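PDB 2JD4: laminin subunit ALPHA-1 from Mus musculus, which forms part of the laminin-111 of basement membranes, its paired LG4-5 domains binding metal ions and probably serving in attachment to the cell surface. Local coordinates for residues A270-R275 with L299-N304; I224-R229 with H286-H291; L45-S50 with I172-Q177; L32-Q37 with L179-P184; F85-G90 with T136-E141. The protein carries 4 engineered substitutions. All blocks are in the same frame, centred on the assembly; numbering follows the deposited sequence.

Contact 1: A270-R275 with L299-N304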
# COMPACT_ATOMS: atom_id res chain seq x y z
N ALA A 270 22.66 -16.92 -8.13
CA ALA A 270 23.56 -16.00 -7.44
C ALA A 270 23.21 -16.11 -5.96
O ALA A 270 22.06 -15.90 -5.57
CB ALA A 270 23.34 -14.58 -7.93
N THR A 271 24.20 -16.44 -5.13
CA THR A 271 23.96 -16.62 -3.70
C THR A 271 24.70 -15.63 -2.79
O THR A 271 25.91 -15.45 -2.92
CB THR A 271 24.35 -18.05 -3.27
OG1 THR A 271 23.52 -19.00 -3.96
CG2 THR A 271 24.20 -18.24 -1.78
N TYR A 272 23.96 -15.00 -1.88
CA TYR A 272 24.54 -14.05 -0.93
C TYR A 272 24.48 -14.59 0.49
O TYR A 272 23.40 -14.80 1.04
CB TYR A 272 23.80 -12.71 -0.96
CG TYR A 272 24.24 -11.77 0.14
CD1 TYR A 272 25.53 -11.24 0.15
CD2 TYR A 272 23.39 -11.46 1.20
CE1 TYR A 272 25.97 -10.42 1.19
CE2 TYR A 272 23.82 -10.64 2.25
CZ TYR A 272 25.11 -10.12 2.24
OH TYR A 272 25.54 -9.31 3.26
N GLN A 273 25.65 -14.81 1.09
CA GLN A 273 25.70 -15.31 2.46
C GLN A 273 26.42 -14.31 3.35
O GLN A 273 27.59 -14.00 3.13
CB GLN A 273 26.41 -16.66 2.52
CG GLN A 273 26.55 -17.20 3.94
CD GLN A 273 26.91 -18.66 3.97
OE1 GLN A 273 27.92 -19.08 3.40
NE2 GLN A 273 26.09 -19.46 4.64
N PRO A 274 25.73 -13.78 4.37
CA PRO A 274 26.31 -12.80 5.30
C PRO A 274 27.30 -13.44 6.28
O PRO A 274 27.28 -14.65 6.49
CB PRO A 274 25.08 -12.24 6.01
CG PRO A 274 24.17 -13.43 6.08
CD PRO A 274 24.31 -14.02 4.68
N ARG A 275 28.15 -12.61 6.88
CA ARG A 275 29.15 -13.07 7.83
C ARG A 275 28.52 -13.89 8.96
O ARG A 275 29.04 -14.93 9.35
CB ARG A 275 29.90 -11.89 8.44
CG ARG A 275 30.38 -10.84 7.44
CD ARG A 275 31.28 -9.82 8.13
NE ARG A 275 31.39 -8.58 7.37
CZ ARG A 275 30.40 -7.70 7.22
NH1 ARG A 275 29.22 -7.94 7.78
NH2 ARG A 275 30.59 -6.59 6.52
N LEU A 299 23.22 -9.93 -7.87
CA LEU A 299 22.47 -9.82 -6.62
C LEU A 299 23.26 -8.95 -5.65
O LEU A 299 24.43 -9.19 -5.39
CB LEU A 299 22.26 -11.21 -5.99
CG LEU A 299 21.64 -11.18 -4.58
CD1 LEU A 299 20.29 -10.47 -4.63
CD2 LEU A 299 21.48 -12.60 -4.05
N THR A 300 22.61 -7.91 -5.13
CA THR A 300 23.26 -7.00 -4.20
C THR A 300 22.43 -6.84 -2.93
O THR A 300 21.26 -6.45 -2.98
CB THR A 300 23.45 -5.62 -4.85
OG1 THR A 300 24.13 -5.78 -6.10
CG2 THR A 300 24.28 -4.72 -3.95
N VAL A 301 23.03 -7.18 -1.79
CA VAL A 301 22.36 -7.06 -0.50
C VAL A 301 23.17 -6.14 0.40
O VAL A 301 24.36 -6.38 0.65
CB VAL A 301 22.21 -8.43 0.19
CG1 VAL A 301 21.44 -8.27 1.49
CG2 VAL A 301 21.49 -9.41 -0.73
N ASP A 302 22.53 -5.08 0.89
CA ASP A 302 23.19 -4.10 1.74
C ASP A 302 24.49 -3.60 1.10
O ASP A 302 25.48 -3.37 1.80
CB ASP A 302 23.47 -4.68 3.13
CG ASP A 302 22.20 -4.98 3.91
OD1 ASP A 302 21.19 -4.25 3.70
OD2 ASP A 302 22.20 -5.92 4.73
N GLY A 303 24.48 -3.46 -0.22
CA GLY A 303 25.67 -2.97 -0.91
C GLY A 303 26.65 -4.04 -1.36
O GLY A 303 27.56 -3.76 -2.15
N ASN A 304 26.49 -5.27 -0.87
CA ASN A 304 27.37 -6.38 -1.23
C ASN A 304 26.85 -7.08 -2.48
O ASN A 304 25.74 -7.61 -2.49
CB ASN A 304 27.45 -7.36 -0.06
CG ASN A 304 27.85 -6.69 1.24
OD1 ASN A 304 29.01 -6.32 1.43
ND2 ASN A 304 26.89 -6.50 2.13
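Leu299 meets two residues of 270-275 at once: its CB stands 4.0 Å from Ala270 CB, and its methyl CD2 lies 3.9 Å from Tyr272 CB. It also touches Val257, on the strand that pairs with 267-272. Val301, the next residue to face the same way, sits over one face of the Tyr272 ring. Its CB is 3.7 Å from the centroid of that ring and 25° off the normal, which qualifies as a CH-pi contact. Toward one side of the ring, Val301 CG2 comes within 3.4 Å of Tyr272 CD2 and CG1 packs on CE2. Tyr272 reaches this position with CG anti to the backbone N (chi1 172°), and its opposite face then has Pro274 N toward the rim. The two strands run nearly parallel with axes 7.6 Å apart, too far for backbone pairing, as expected of facing layers in the beta sandwich of a laminin G domain. A serine in place of Tyr272 would probably leave Val301 without the ring it packs against and open a gap between these layers. A type I' turn from Val301 to Asn304 makes a tight hairpin. In it, Asp302 sends its carboxylate to His286 and Thr287, while at Gly303 a CB would jam against the carbonyl O of Asp302. Asn304 completes the turn, and its ND2 donates to Val301 O at 2.9 Å, in the carbonyl plane, beside the backbone bond from Asn304 N. The amide plane is turned only 10° from that of the Tyr272 ring, and Asn304 CB is 3.6 Å from Tyr272 CE1.

Contact 2: I224-R229 with H286-H291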
# COMPACT_ATOMS: atom_id res chain seq x y z
N ILE A 224 15.18 -5.59 -10.12
CA ILE A 224 14.26 -5.67 -8.99
C ILE A 224 14.93 -5.10 -7.74
O ILE A 224 16.04 -5.49 -7.39
CB ILE A 224 13.85 -7.14 -8.70
CG1 ILE A 224 13.05 -7.69 -9.88
CG2 ILE A 224 13.03 -7.20 -7.41
CD1 ILE A 224 12.64 -9.14 -9.72
N THR A 225 14.25 -4.16 -7.08
CA THR A 225 14.76 -3.54 -5.87
C THR A 225 13.68 -3.54 -4.79
O THR A 225 12.50 -3.38 -5.09
CB THR A 225 15.20 -2.08 -6.11
OG1 THR A 225 16.22 -2.04 -7.11
CG2 THR A 225 15.73 -1.47 -4.83
N LEU A 226 14.09 -3.73 -3.54
CA LEU A 226 13.14 -3.75 -2.44
C LEU A 226 13.88 -3.71 -1.12
O LEU A 226 15.10 -3.89 -1.07
CB LEU A 226 12.28 -5.02 -2.50
CG LEU A 226 12.96 -6.39 -2.35
CD1 LEU A 226 13.31 -6.68 -0.88
CD2 LEU A 226 12.01 -7.46 -2.85
N GLU A 227 13.14 -3.46 -0.04
CA GLU A 227 13.70 -3.44 1.30
C GLU A 227 12.87 -4.43 2.10
O GLU A 227 11.65 -4.53 1.90
CB GLU A 227 13.57 -2.06 1.94
CG GLU A 227 14.36 -0.97 1.25
CD GLU A 227 14.15 0.38 1.90
OE1 GLU A 227 14.35 0.48 3.13
OE2 GLU A 227 13.77 1.34 1.19
N PHE A 228 13.51 -5.18 2.98
CA PHE A 228 12.78 -6.16 3.78
C PHE A 228 13.32 -6.22 5.21
O PHE A 228 14.46 -5.88 5.46
CB PHE A 228 12.88 -7.54 3.13
CG PHE A 228 14.24 -8.19 3.26
CD1 PHE A 228 14.58 -8.90 4.42
CD2 PHE A 228 15.18 -8.10 2.24
CE1 PHE A 228 15.83 -9.50 4.55
CE2 PHE A 228 16.44 -8.70 2.36
CZ PHE A 228 16.77 -9.40 3.52
N ARG A 229 12.47 -6.67 6.12
CA ARG A 229 12.84 -6.85 7.52
C ARG A 229 12.15 -8.13 7.94
O ARG A 229 11.00 -8.38 7.57
CB ARG A 229 12.35 -5.68 8.40
CG ARG A 229 10.84 -5.60 8.60
CD ARG A 229 10.48 -4.60 9.71
NE ARG A 229 10.89 -5.06 11.04
CZ ARG A 229 10.29 -6.03 11.72
NH1 ARG A 229 9.25 -6.66 11.20
NH2 ARG A 229 10.73 -6.38 12.92
N HIS A 286 16.89 -4.13 5.37
CA HIS A 286 18.00 -4.45 4.48
C HIS A 286 17.59 -4.11 3.06
O HIS A 286 16.43 -4.30 2.69
CB HIS A 286 18.32 -5.94 4.58
CG HIS A 286 18.70 -6.38 5.96
ND1 HIS A 286 19.93 -6.11 6.52
CD2 HIS A 286 17.98 -7.01 6.92
CE1 HIS A 286 19.95 -6.55 7.76
NE2 HIS A 286 18.78 -7.10 8.03
N THR A 287 18.53 -3.60 2.27
CA THR A 287 18.22 -3.26 0.90
C THR A 287 18.58 -4.46 0.03
O THR A 287 19.51 -5.21 0.36
CB THR A 287 19.00 -2.03 0.42
OG1 THR A 287 20.40 -2.29 0.47
CG2 THR A 287 18.68 -0.82 1.30
N LEU A 288 17.84 -4.64 -1.05
CA LEU A 288 18.11 -5.76 -1.95
C LEU A 288 17.96 -5.33 -3.40
O LEU A 288 16.97 -4.70 -3.78
CB LEU A 288 17.17 -6.92 -1.62
CG LEU A 288 17.34 -8.26 -2.33
CD1 LEU A 288 16.52 -9.31 -1.59
CD2 LEU A 288 16.91 -8.16 -3.79
N GLN A 289 18.96 -5.67 -4.21
CA GLN A 289 18.97 -5.35 -5.62
C GLN A 289 19.29 -6.63 -6.39
O GLN A 289 20.23 -7.33 -6.07
CB GLN A 289 20.04 -4.30 -5.93
CG GLN A 289 19.88 -2.99 -5.18
CD GLN A 289 21.10 -2.09 -5.34
OE1 GLN A 289 21.48 -1.73 -6.46
NE2 GLN A 289 21.72 -1.73 -4.22
N ALA A 290 18.49 -6.92 -7.41
CA ALA A 290 18.71 -8.11 -8.23
C ALA A 290 18.54 -7.68 -9.68
O ALA A 290 17.43 -7.37 -10.11
CB ALA A 290 17.70 -9.19 -7.87
N HIS A 291 19.64 -7.66 -10.42
CA HIS A 291 19.59 -7.22 -11.81
C HIS A 291 19.83 -8.35 -12.81
O HIS A 291 20.81 -9.08 -12.72
CB HIS A 291 20.62 -6.11 -12.04
CG HIS A 291 20.47 -5.40 -13.36
ND1 HIS A 291 21.40 -4.50 -13.82
CD2 HIS A 291 19.48 -5.43 -14.28
CE1 HIS A 291 20.99 -4.01 -14.98
NE2 HIS A 291 19.83 -4.56 -15.28
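Leu288, His286 and Phe228 account for about half of the surface buried between two neighbouring antiparallel strands of an LG beta sandwich. All three project from one face of the sheet, toward the interior, where Leu288 also meets Leu250 and Val257, and Phe228 meets Ile252. Phe228 has CG between its backbone N and carbonyl carbon (chi1 73°), which swings the ring across toward 286-291. His286 CB then lies over a face of this ring, 4.2 Å from its centroid, a CH-pi contact. The imidazole itself meets the phenyl obliquely, with planes at 41° and centroids 5.5 Å apart. Both imidazole nitrogens are hydrogen-bonded, ND1 to Asp302 and NE2 to Asp282, which should fix the ring's rotation and may favour its positively charged form. Across the pair, Leu288 meets two side chains of 224-229: its CD1 packs 4.0 Å from Phe228 CE2, and its CB lies 3.9 Å from Leu226 CD1, the two leucines running side by side. The reverse face carries Thr225, Glu227, Thr287 and Gln289, with Glu227 OE2 bonded to Asn350. Three hydrogen-bonded pairs supply six backbone bonds; in the middle pair, Leu288 N approaches Leu226 O at 2.8 Å, nearly along the C=O axis, though its N-H bends to 139°.

Contact 3: L45-S50 with I172-Q177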
# COMPACT_ATOMS: atom_id res chain seq x y z
N LEU A 45 -20.40 22.70 5.09
CA LEU A 45 -19.82 21.37 5.22
C LEU A 45 -18.50 21.48 5.97
O LEU A 45 -17.50 21.93 5.42
CB LEU A 45 -19.58 20.74 3.85
CG LEU A 45 -18.87 19.37 3.84
CD1 LEU A 45 -19.76 18.31 4.47
CD2 LEU A 45 -18.50 18.98 2.41
N GLN A 46 -18.51 21.08 7.24
CA GLN A 46 -17.30 21.11 8.04
C GLN A 46 -16.98 19.70 8.50
O GLN A 46 -17.76 19.08 9.22
CB GLN A 46 -17.45 22.00 9.28
CG GLN A 46 -16.21 21.97 10.18
CD GLN A 46 -16.40 22.66 11.52
OE1 GLN A 46 -16.56 23.89 11.59
NE2 GLN A 46 -16.40 21.88 12.60
N VAL A 47 -15.83 19.20 8.08
CA VAL A 47 -15.42 17.85 8.44
C VAL A 47 -14.12 17.90 9.24
O VAL A 47 -13.16 18.60 8.86
CB VAL A 47 -15.20 16.97 7.19
CG1 VAL A 47 -14.80 15.56 7.61
CG2 VAL A 47 -16.47 16.94 6.35
N GLN A 48 -14.08 17.18 10.34
CA GLN A 48 -12.89 17.12 11.17
C GLN A 48 -12.59 15.65 11.42
O GLN A 48 -13.48 14.87 11.76
CB GLN A 48 -13.12 17.85 12.49
CG GLN A 48 -11.85 18.08 13.29
CD GLN A 48 -12.11 18.86 14.57
OE1 GLN A 48 -12.80 19.88 14.56
NE2 GLN A 48 -11.57 18.37 15.68
N LEU A 49 -11.32 15.27 11.26
CA LEU A 49 -10.91 13.88 11.46
C LEU A 49 -9.43 13.82 11.82
O LEU A 49 -8.73 14.82 11.72
CB LEU A 49 -11.17 13.07 10.18
CG LEU A 49 -10.53 13.52 8.87
CD1 LEU A 49 -9.10 12.98 8.78
CD2 LEU A 49 -11.35 13.03 7.69
N SER A 50 -8.97 12.66 12.27
CA SER A 50 -7.56 12.49 12.62
C SER A 50 -7.02 11.41 11.68
O SER A 50 -7.70 10.43 11.42
CB SER A 50 -7.40 12.06 14.08
OG SER A 50 -8.05 10.83 14.33
N ILE A 172 -14.45 10.85 13.22
CA ILE A 172 -14.73 11.90 12.24
C ILE A 172 -16.04 12.61 12.59
O ILE A 172 -17.02 11.99 13.00
CB ILE A 172 -14.81 11.31 10.80
CG1 ILE A 172 -15.24 12.40 9.81
CG2 ILE A 172 -15.75 10.12 10.77
CD1 ILE A 172 -15.28 11.94 8.35
N MET A 173 -16.02 13.94 12.44
CA MET A 173 -17.18 14.77 12.74
C MET A 173 -17.62 15.54 11.51
O MET A 173 -16.80 15.98 10.71
CB MET A 173 -16.83 15.79 13.82
CG MET A 173 -16.43 15.22 15.15
SD MET A 173 -15.93 16.58 16.22
CE MET A 173 -17.33 17.70 16.01
N VAL A 174 -18.93 15.71 11.36
CA VAL A 174 -19.50 16.46 10.25
C VAL A 174 -20.44 17.49 10.89
O VAL A 174 -21.36 17.12 11.62
CB VAL A 174 -20.30 15.56 9.29
CG1 VAL A 174 -20.99 16.42 8.24
CG2 VAL A 174 -19.36 14.57 8.60
N ASN A 175 -20.19 18.78 10.64
CA ASN A 175 -21.00 19.85 11.22
C ASN A 175 -21.25 19.67 12.72
O ASN A 175 -22.39 19.75 13.20
CB ASN A 175 -22.34 19.97 10.46
CG ASN A 175 -22.16 20.47 9.04
OD1 ASN A 175 -21.04 20.54 8.53
ND2 ASN A 175 -23.27 20.82 8.38
N GLY A 176 -20.17 19.43 13.47
CA GLY A 176 -20.27 19.28 14.91
C GLY A 176 -20.75 17.95 15.48
O GLY A 176 -20.75 17.77 16.70
N GLN A 177 -21.15 17.03 14.61
CA GLN A 177 -21.62 15.72 15.06
C GLN A 177 -20.61 14.62 14.79
O GLN A 177 -20.08 14.51 13.68
CB GLN A 177 -22.94 15.35 14.37
CG GLN A 177 -23.24 13.85 14.42
CD GLN A 177 -24.23 13.41 13.35
OE1 GLN A 177 -24.20 13.89 12.22
NE2 GLN A 177 -25.11 12.48 13.71
O HOH W 1 -17.54 19.06 12.41
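The flat amide of Asn175 meets the backbone of 45-50 through its oxygen: OD1 accepts from Gln46 N at 2.9 Å with an N-H...O angle of 167°, the donor lying almost in line with the amide C=O. At the other branch, ND2 donates to Arg44 O, so the amide spans Leu45, whose CA is 3.6 Å from Asn175 OD1, and its rotation is fixed at both ends. The side chain thus takes the place of a backbone partner where the strand of Val174 has ended. Asn175 N still gives a true backbone bond to Gln46 O, 2.8 Å long, and water 1 donates to the same oxygen while accepting from Gly176 N. Farther along, Gln48 and Met173 form a hydrogen-bonded pair, their side chains on one face. On the other face, Ile172 has CG1 anti to its backbone N (chi1 175°), which lays CD1 against Val47 CG1 at 3.7 Å. Ile172 CB also rides beside Leu49 CB, 4.1 Å away. Val47 and Leu49 go on to touch Tyr61 and Ile60 of the facing sheet. The whole is an antiparallel strand pair lining the interior of a laminin G sandwich, with the second strand leaving through the type I' hairpin turn from Val174 to Gln177.

Contact 4: L32-Q37 with L179-P184. Engineered in segment 32-37: Gln37 (natural residue Asn).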
# COMPACT_ATOMS: atom_id res chain seq x y z
N LEU A 32 -15.67 2.54 4.15
CA LEU A 32 -16.82 2.46 5.04
C LEU A 32 -17.85 3.41 4.41
O LEU A 32 -17.48 4.48 3.91
CB LEU A 32 -16.50 2.98 6.44
CG LEU A 32 -15.55 2.23 7.38
CD1 LEU A 32 -15.46 2.98 8.70
CD2 LEU A 32 -16.06 0.81 7.60
N VAL A 33 -19.11 3.02 4.41
CA VAL A 33 -20.17 3.88 3.90
C VAL A 33 -20.95 4.26 5.15
O VAL A 33 -21.58 3.41 5.79
CB VAL A 33 -21.09 3.14 2.91
CG1 VAL A 33 -22.23 4.05 2.47
CG2 VAL A 33 -20.27 2.69 1.69
N LEU A 34 -20.89 5.54 5.51
CA LEU A 34 -21.54 6.03 6.71
C LEU A 34 -22.77 6.89 6.43
O LEU A 34 -22.77 7.74 5.54
CB LEU A 34 -20.54 6.84 7.54
CG LEU A 34 -19.21 6.17 7.88
CD1 LEU A 34 -18.36 7.13 8.69
CD2 LEU A 34 -19.47 4.89 8.68
N PRO A 35 -23.84 6.70 7.22
CA PRO A 35 -25.08 7.46 7.05
C PRO A 35 -24.92 8.89 7.56
O PRO A 35 -24.22 9.13 8.53
CB PRO A 35 -26.10 6.70 7.91
CG PRO A 35 -25.40 5.40 8.30
CD PRO A 35 -23.95 5.76 8.34
N LEU A 36 -25.56 9.85 6.89
CA LEU A 36 -25.56 11.24 7.32
C LEU A 36 -27.03 11.53 7.60
O LEU A 36 -27.84 11.57 6.67
CB LEU A 36 -25.07 12.18 6.21
CG LEU A 36 -23.62 12.11 5.74
CD1 LEU A 36 -23.39 13.15 4.65
CD2 LEU A 36 -22.68 12.33 6.91
N GLN A 37 -27.39 11.73 8.86
CA GLN A 37 -28.80 11.97 9.19
C GLN A 37 -29.16 13.37 9.68
O GLN A 37 -30.15 13.95 9.23
CB GLN A 37 -29.29 10.95 10.21
CG GLN A 37 -29.09 9.50 9.81
CD GLN A 37 -27.87 8.88 10.47
OE1 GLN A 37 -26.74 9.35 10.32
NE2 GLN A 37 -28.10 7.80 11.22
N LEU A 179 -19.68 11.01 13.84
CA LEU A 179 -20.33 9.90 13.13
C LEU A 179 -20.02 8.57 13.82
O LEU A 179 -18.92 8.36 14.32
CB LEU A 179 -19.86 9.87 11.67
CG LEU A 179 -20.73 10.51 10.58
CD1 LEU A 179 -21.34 11.81 11.08
CD2 LEU A 179 -19.89 10.74 9.33
N ASP A 180 -21.00 7.67 13.86
CA ASP A 180 -20.76 6.38 14.49
C ASP A 180 -20.14 5.44 13.46
O ASP A 180 -20.84 4.82 12.68
CB ASP A 180 -22.07 5.77 15.01
CG ASP A 180 -21.84 4.73 16.09
OD1 ASP A 180 -20.87 3.95 15.98
OD2 ASP A 180 -22.64 4.69 17.06
N LYS A 181 -18.81 5.36 13.45
CA LYS A 181 -18.11 4.51 12.49
C LYS A 181 -18.35 3.04 12.76
O LYS A 181 -18.06 2.20 11.91
CB LYS A 181 -16.61 4.79 12.53
CG LYS A 181 -16.23 6.20 12.15
CD LYS A 181 -14.75 6.42 12.36
CE LYS A 181 -13.92 5.60 11.40
NZ LYS A 181 -12.51 5.50 11.87
N ASP A 182 -18.87 2.73 13.94
CA ASP A 182 -19.15 1.35 14.33
C ASP A 182 -20.43 0.82 13.71
O ASP A 182 -20.69 -0.38 13.76
CB ASP A 182 -19.25 1.24 15.86
CG ASP A 182 -17.95 1.55 16.56
OD1 ASP A 182 -16.93 0.90 16.23
OD2 ASP A 182 -17.95 2.45 17.43
N ARG A 183 -21.23 1.71 13.13
CA ARG A 183 -22.48 1.31 12.51
C ARG A 183 -22.60 1.73 11.04
O ARG A 183 -23.52 2.47 10.66
CB ARG A 183 -23.66 1.85 13.32
CG ARG A 183 -23.73 1.27 14.72
CD ARG A 183 -25.09 1.44 15.35
NE ARG A 183 -25.42 2.84 15.60
CZ ARG A 183 -26.54 3.24 16.19
NH1 ARG A 183 -27.44 2.34 16.58
NH2 ARG A 183 -26.77 4.53 16.38
N PRO A 184 -21.68 1.26 10.20
CA PRO A 184 -21.68 1.60 8.77
C PRO A 184 -22.82 0.92 8.00
O PRO A 184 -23.29 -0.15 8.40
CB PRO A 184 -20.31 1.12 8.30
CG PRO A 184 -20.07 -0.08 9.17
CD PRO A 184 -20.52 0.41 10.53
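Leu34 passes Pro184 with their CA atoms 4.9 Å apart, where strand 31-35 runs beside a loop folded by a type I turn from Asp180 to Arg183. In this LG sandwich the loop leads from strand 177-178 in one sheet to edge strand 186-188 of the other, which pairs with 31-35, so the contact lies where the chain passes between layers. Leu34 is the hub, and its two methyls part to different partners. CD1 meets Leu179 CD2 at 4.0 Å and borders the CG of Lys181, whereas CD2 lies 3.9 Å from Pro184 CB. The fork is aimed by a first torsion that sets CG anti to the carbonyl carbon (chi1 -53°). Replacing Leu34 with alanine would probably open a gap between Leu179 and Pro184 and deprive both of their common neighbour. Leu179 CD2 has a second apolar partner in Leu36 CD2, also at 4.0 Å; the chi1 of Leu179, -97°, lies away from a staggered value, suggesting some strain in this fit. Lys181 contributes its aliphatic chain, crossing Leu32 at about a right angle with CE 4.1 Å from Leu32 CD1, and carries NZ onward to a hydrogen bond with Gly170 O. Pro35 brings its ring CD to Arg183 O. Just past the turn, Pro184 CB comes within 3.6 Å of the backbone oxygen of Val33.

Contact 5: F85-G90 with T136-E141. With MG (magnesium ion), chain C.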
# COMPACT_ATOMS: atom_id res chain seq x y z
N PHE A 85 -14.85 20.81 -4.13
CA PHE A 85 -16.28 20.54 -4.24
C PHE A 85 -16.87 21.33 -5.40
O PHE A 85 -16.27 22.30 -5.87
CB PHE A 85 -16.99 20.92 -2.93
CG PHE A 85 -16.78 22.35 -2.52
CD1 PHE A 85 -17.60 23.36 -3.02
CD2 PHE A 85 -15.76 22.69 -1.64
CE1 PHE A 85 -17.39 24.70 -2.65
CE2 PHE A 85 -15.54 24.03 -1.27
CZ PHE A 85 -16.36 25.03 -1.78
N ASP A 86 -18.05 20.92 -5.85
CA ASP A 86 -18.75 21.59 -6.95
C ASP A 86 -20.21 21.67 -6.52
O ASP A 86 -20.83 20.64 -6.25
CB ASP A 86 -18.64 20.77 -8.24
CG ASP A 86 -19.03 21.57 -9.48
OD1 ASP A 86 -19.97 22.39 -9.41
OD2 ASP A 86 -18.40 21.36 -10.54
N LEU A 87 -20.75 22.88 -6.46
CA LEU A 87 -22.13 23.08 -6.05
C LEU A 87 -23.12 22.93 -7.21
O LEU A 87 -24.32 23.15 -7.04
CB LEU A 87 -22.29 24.47 -5.42
CG LEU A 87 -21.29 24.84 -4.32
CD1 LEU A 87 -21.64 26.22 -3.78
CD2 LEU A 87 -21.34 23.81 -3.19
N GLY A 88 -22.62 22.57 -8.39
CA GLY A 88 -23.50 22.40 -9.53
C GLY A 88 -23.19 23.25 -10.75
O GLY A 88 -23.68 22.98 -11.84
N LYS A 89 -22.36 24.28 -10.57
CA LYS A 89 -22.01 25.16 -11.68
C LYS A 89 -20.56 25.62 -11.67
O LYS A 89 -20.23 26.69 -12.19
CB LYS A 89 -22.94 26.37 -11.70
CG LYS A 89 -24.40 26.00 -11.94
CD LYS A 89 -25.31 27.20 -11.86
CE LYS A 89 -26.76 26.80 -12.10
NZ LYS A 89 -27.67 27.97 -12.06
N GLY A 90 -19.68 24.82 -11.07
CA GLY A 90 -18.28 25.19 -11.01
C GLY A 90 -17.57 24.56 -9.83
O GLY A 90 -18.19 24.32 -8.79
N THR A 136 -25.71 27.82 -5.27
CA THR A 136 -25.54 28.18 -3.86
C THR A 136 -25.65 27.01 -2.88
O THR A 136 -25.42 27.20 -1.69
CB THR A 136 -26.58 29.24 -3.43
OG1 THR A 136 -27.89 28.66 -3.43
CG2 THR A 136 -26.56 30.42 -4.38
N THR A 137 -25.98 25.82 -3.36
CA THR A 137 -26.11 24.69 -2.45
C THR A 137 -25.35 23.42 -2.85
O THR A 137 -25.23 23.10 -4.04
CB THR A 137 -27.60 24.32 -2.25
OG1 THR A 137 -28.16 23.85 -3.49
CG2 THR A 137 -28.39 25.52 -1.76
N LEU A 138 -24.84 22.72 -1.85
CA LEU A 138 -24.15 21.45 -2.06
C LEU A 138 -25.24 20.42 -1.84
O LEU A 138 -25.62 20.14 -0.70
CB LEU A 138 -23.02 21.25 -1.04
CG LEU A 138 -22.36 19.86 -1.01
CD1 LEU A 138 -21.61 19.61 -2.33
CD2 LEU A 138 -21.39 19.78 0.17
N ASP A 139 -25.75 19.87 -2.93
CA ASP A 139 -26.82 18.88 -2.89
C ASP A 139 -26.26 17.48 -3.14
O ASP A 139 -25.93 17.14 -4.28
CB ASP A 139 -27.86 19.22 -3.96
CG ASP A 139 -28.31 20.67 -3.88
OD1 ASP A 139 -29.07 21.00 -2.95
OD2 ASP A 139 -27.89 21.47 -4.74
N VAL A 140 -26.18 16.67 -2.09
CA VAL A 140 -25.65 15.32 -2.22
C VAL A 140 -26.44 14.28 -1.43
O VAL A 140 -27.21 14.63 -0.53
CB VAL A 140 -24.18 15.27 -1.74
CG1 VAL A 140 -23.33 16.26 -2.53
CG2 VAL A 140 -24.11 15.59 -0.26
N GLU A 141 -26.23 13.01 -1.76
CA GLU A 141 -26.89 11.90 -1.09
C GLU A 141 -26.49 11.86 0.38
O GLU A 141 -25.37 12.24 0.73
CB GLU A 141 -26.51 10.57 -1.74
CG GLU A 141 -27.09 10.36 -3.12
CD GLU A 141 -28.59 10.18 -3.10
OE1 GLU A 141 -29.31 11.15 -2.78
OE2 GLU A 141 -29.04 9.05 -3.40
MG MG C . -26.15 22.35 -5.93
O HOH W 2 -27.16 24.33 -6.27
O HOH W 3 -26.86 21.43 -7.97
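Asp139 OD2 is gripped twice: by the magnesium ion at 2.3 Å, and by Thr137 OG1, which donates to its syn side at 2.7 Å. The same ion draws in Leu87 O from the other segment, so the two loops are joined through the metal. Thr137 O is a further ligand at 2.2 Å; it lies 3.1 Å from Leu87 O, two acceptors that the shared cation holds together. Two waters and Asp70 bring the ligands to six, and one of these waters donates to Thr137 OG1, making that hydroxyl a second-shell brace for both water and carboxylate. This is the metal site of a laminin G domain, set at the loop end of the beta sandwich; related LG domains bind calcium in such a place. Beneath it, Leu87 crosses Leu138 at about a right angle, CD2 of Leu87 being 3.7 Å from Leu138 CB, and both side chains also touch Tyr112. In the loop of Leu87, Asp86 OD1 accepts from Gly88 N at 2.8 Å, an Asx turn, and also from Gly90 N at 3.0 Å, the donors arriving from opposite faces of the carboxylate plane. At Gly88 a CB would be crowded by the magnesium ion.

How the contacts relate
Contacts 1 and 2 belong to one LG domain, contacts 3, 4 and 5 to the other, with centres 41 to 58 Å apart between the groups. Contacts 1, 2 and 4 are buried, while 3 and 5 are partly buried. Contacts 2 and 3 pair adjacent antiparallel strands through backbone bonds; contact 1 instead spans facing layers mainly by side-chain packing. Contact 4 is apolar and joins contact 3 through Ile172 O and Leu179 N, 3.0 Å apart. Contact 5, at the outer end of its domain, relies on metal ligands, yet reaches contact 3 where Leu45 packs on Leu138. Asp302 and His286 tie contact 1 to contact 2, and their strands 296-301 and 286-293 are neighbours.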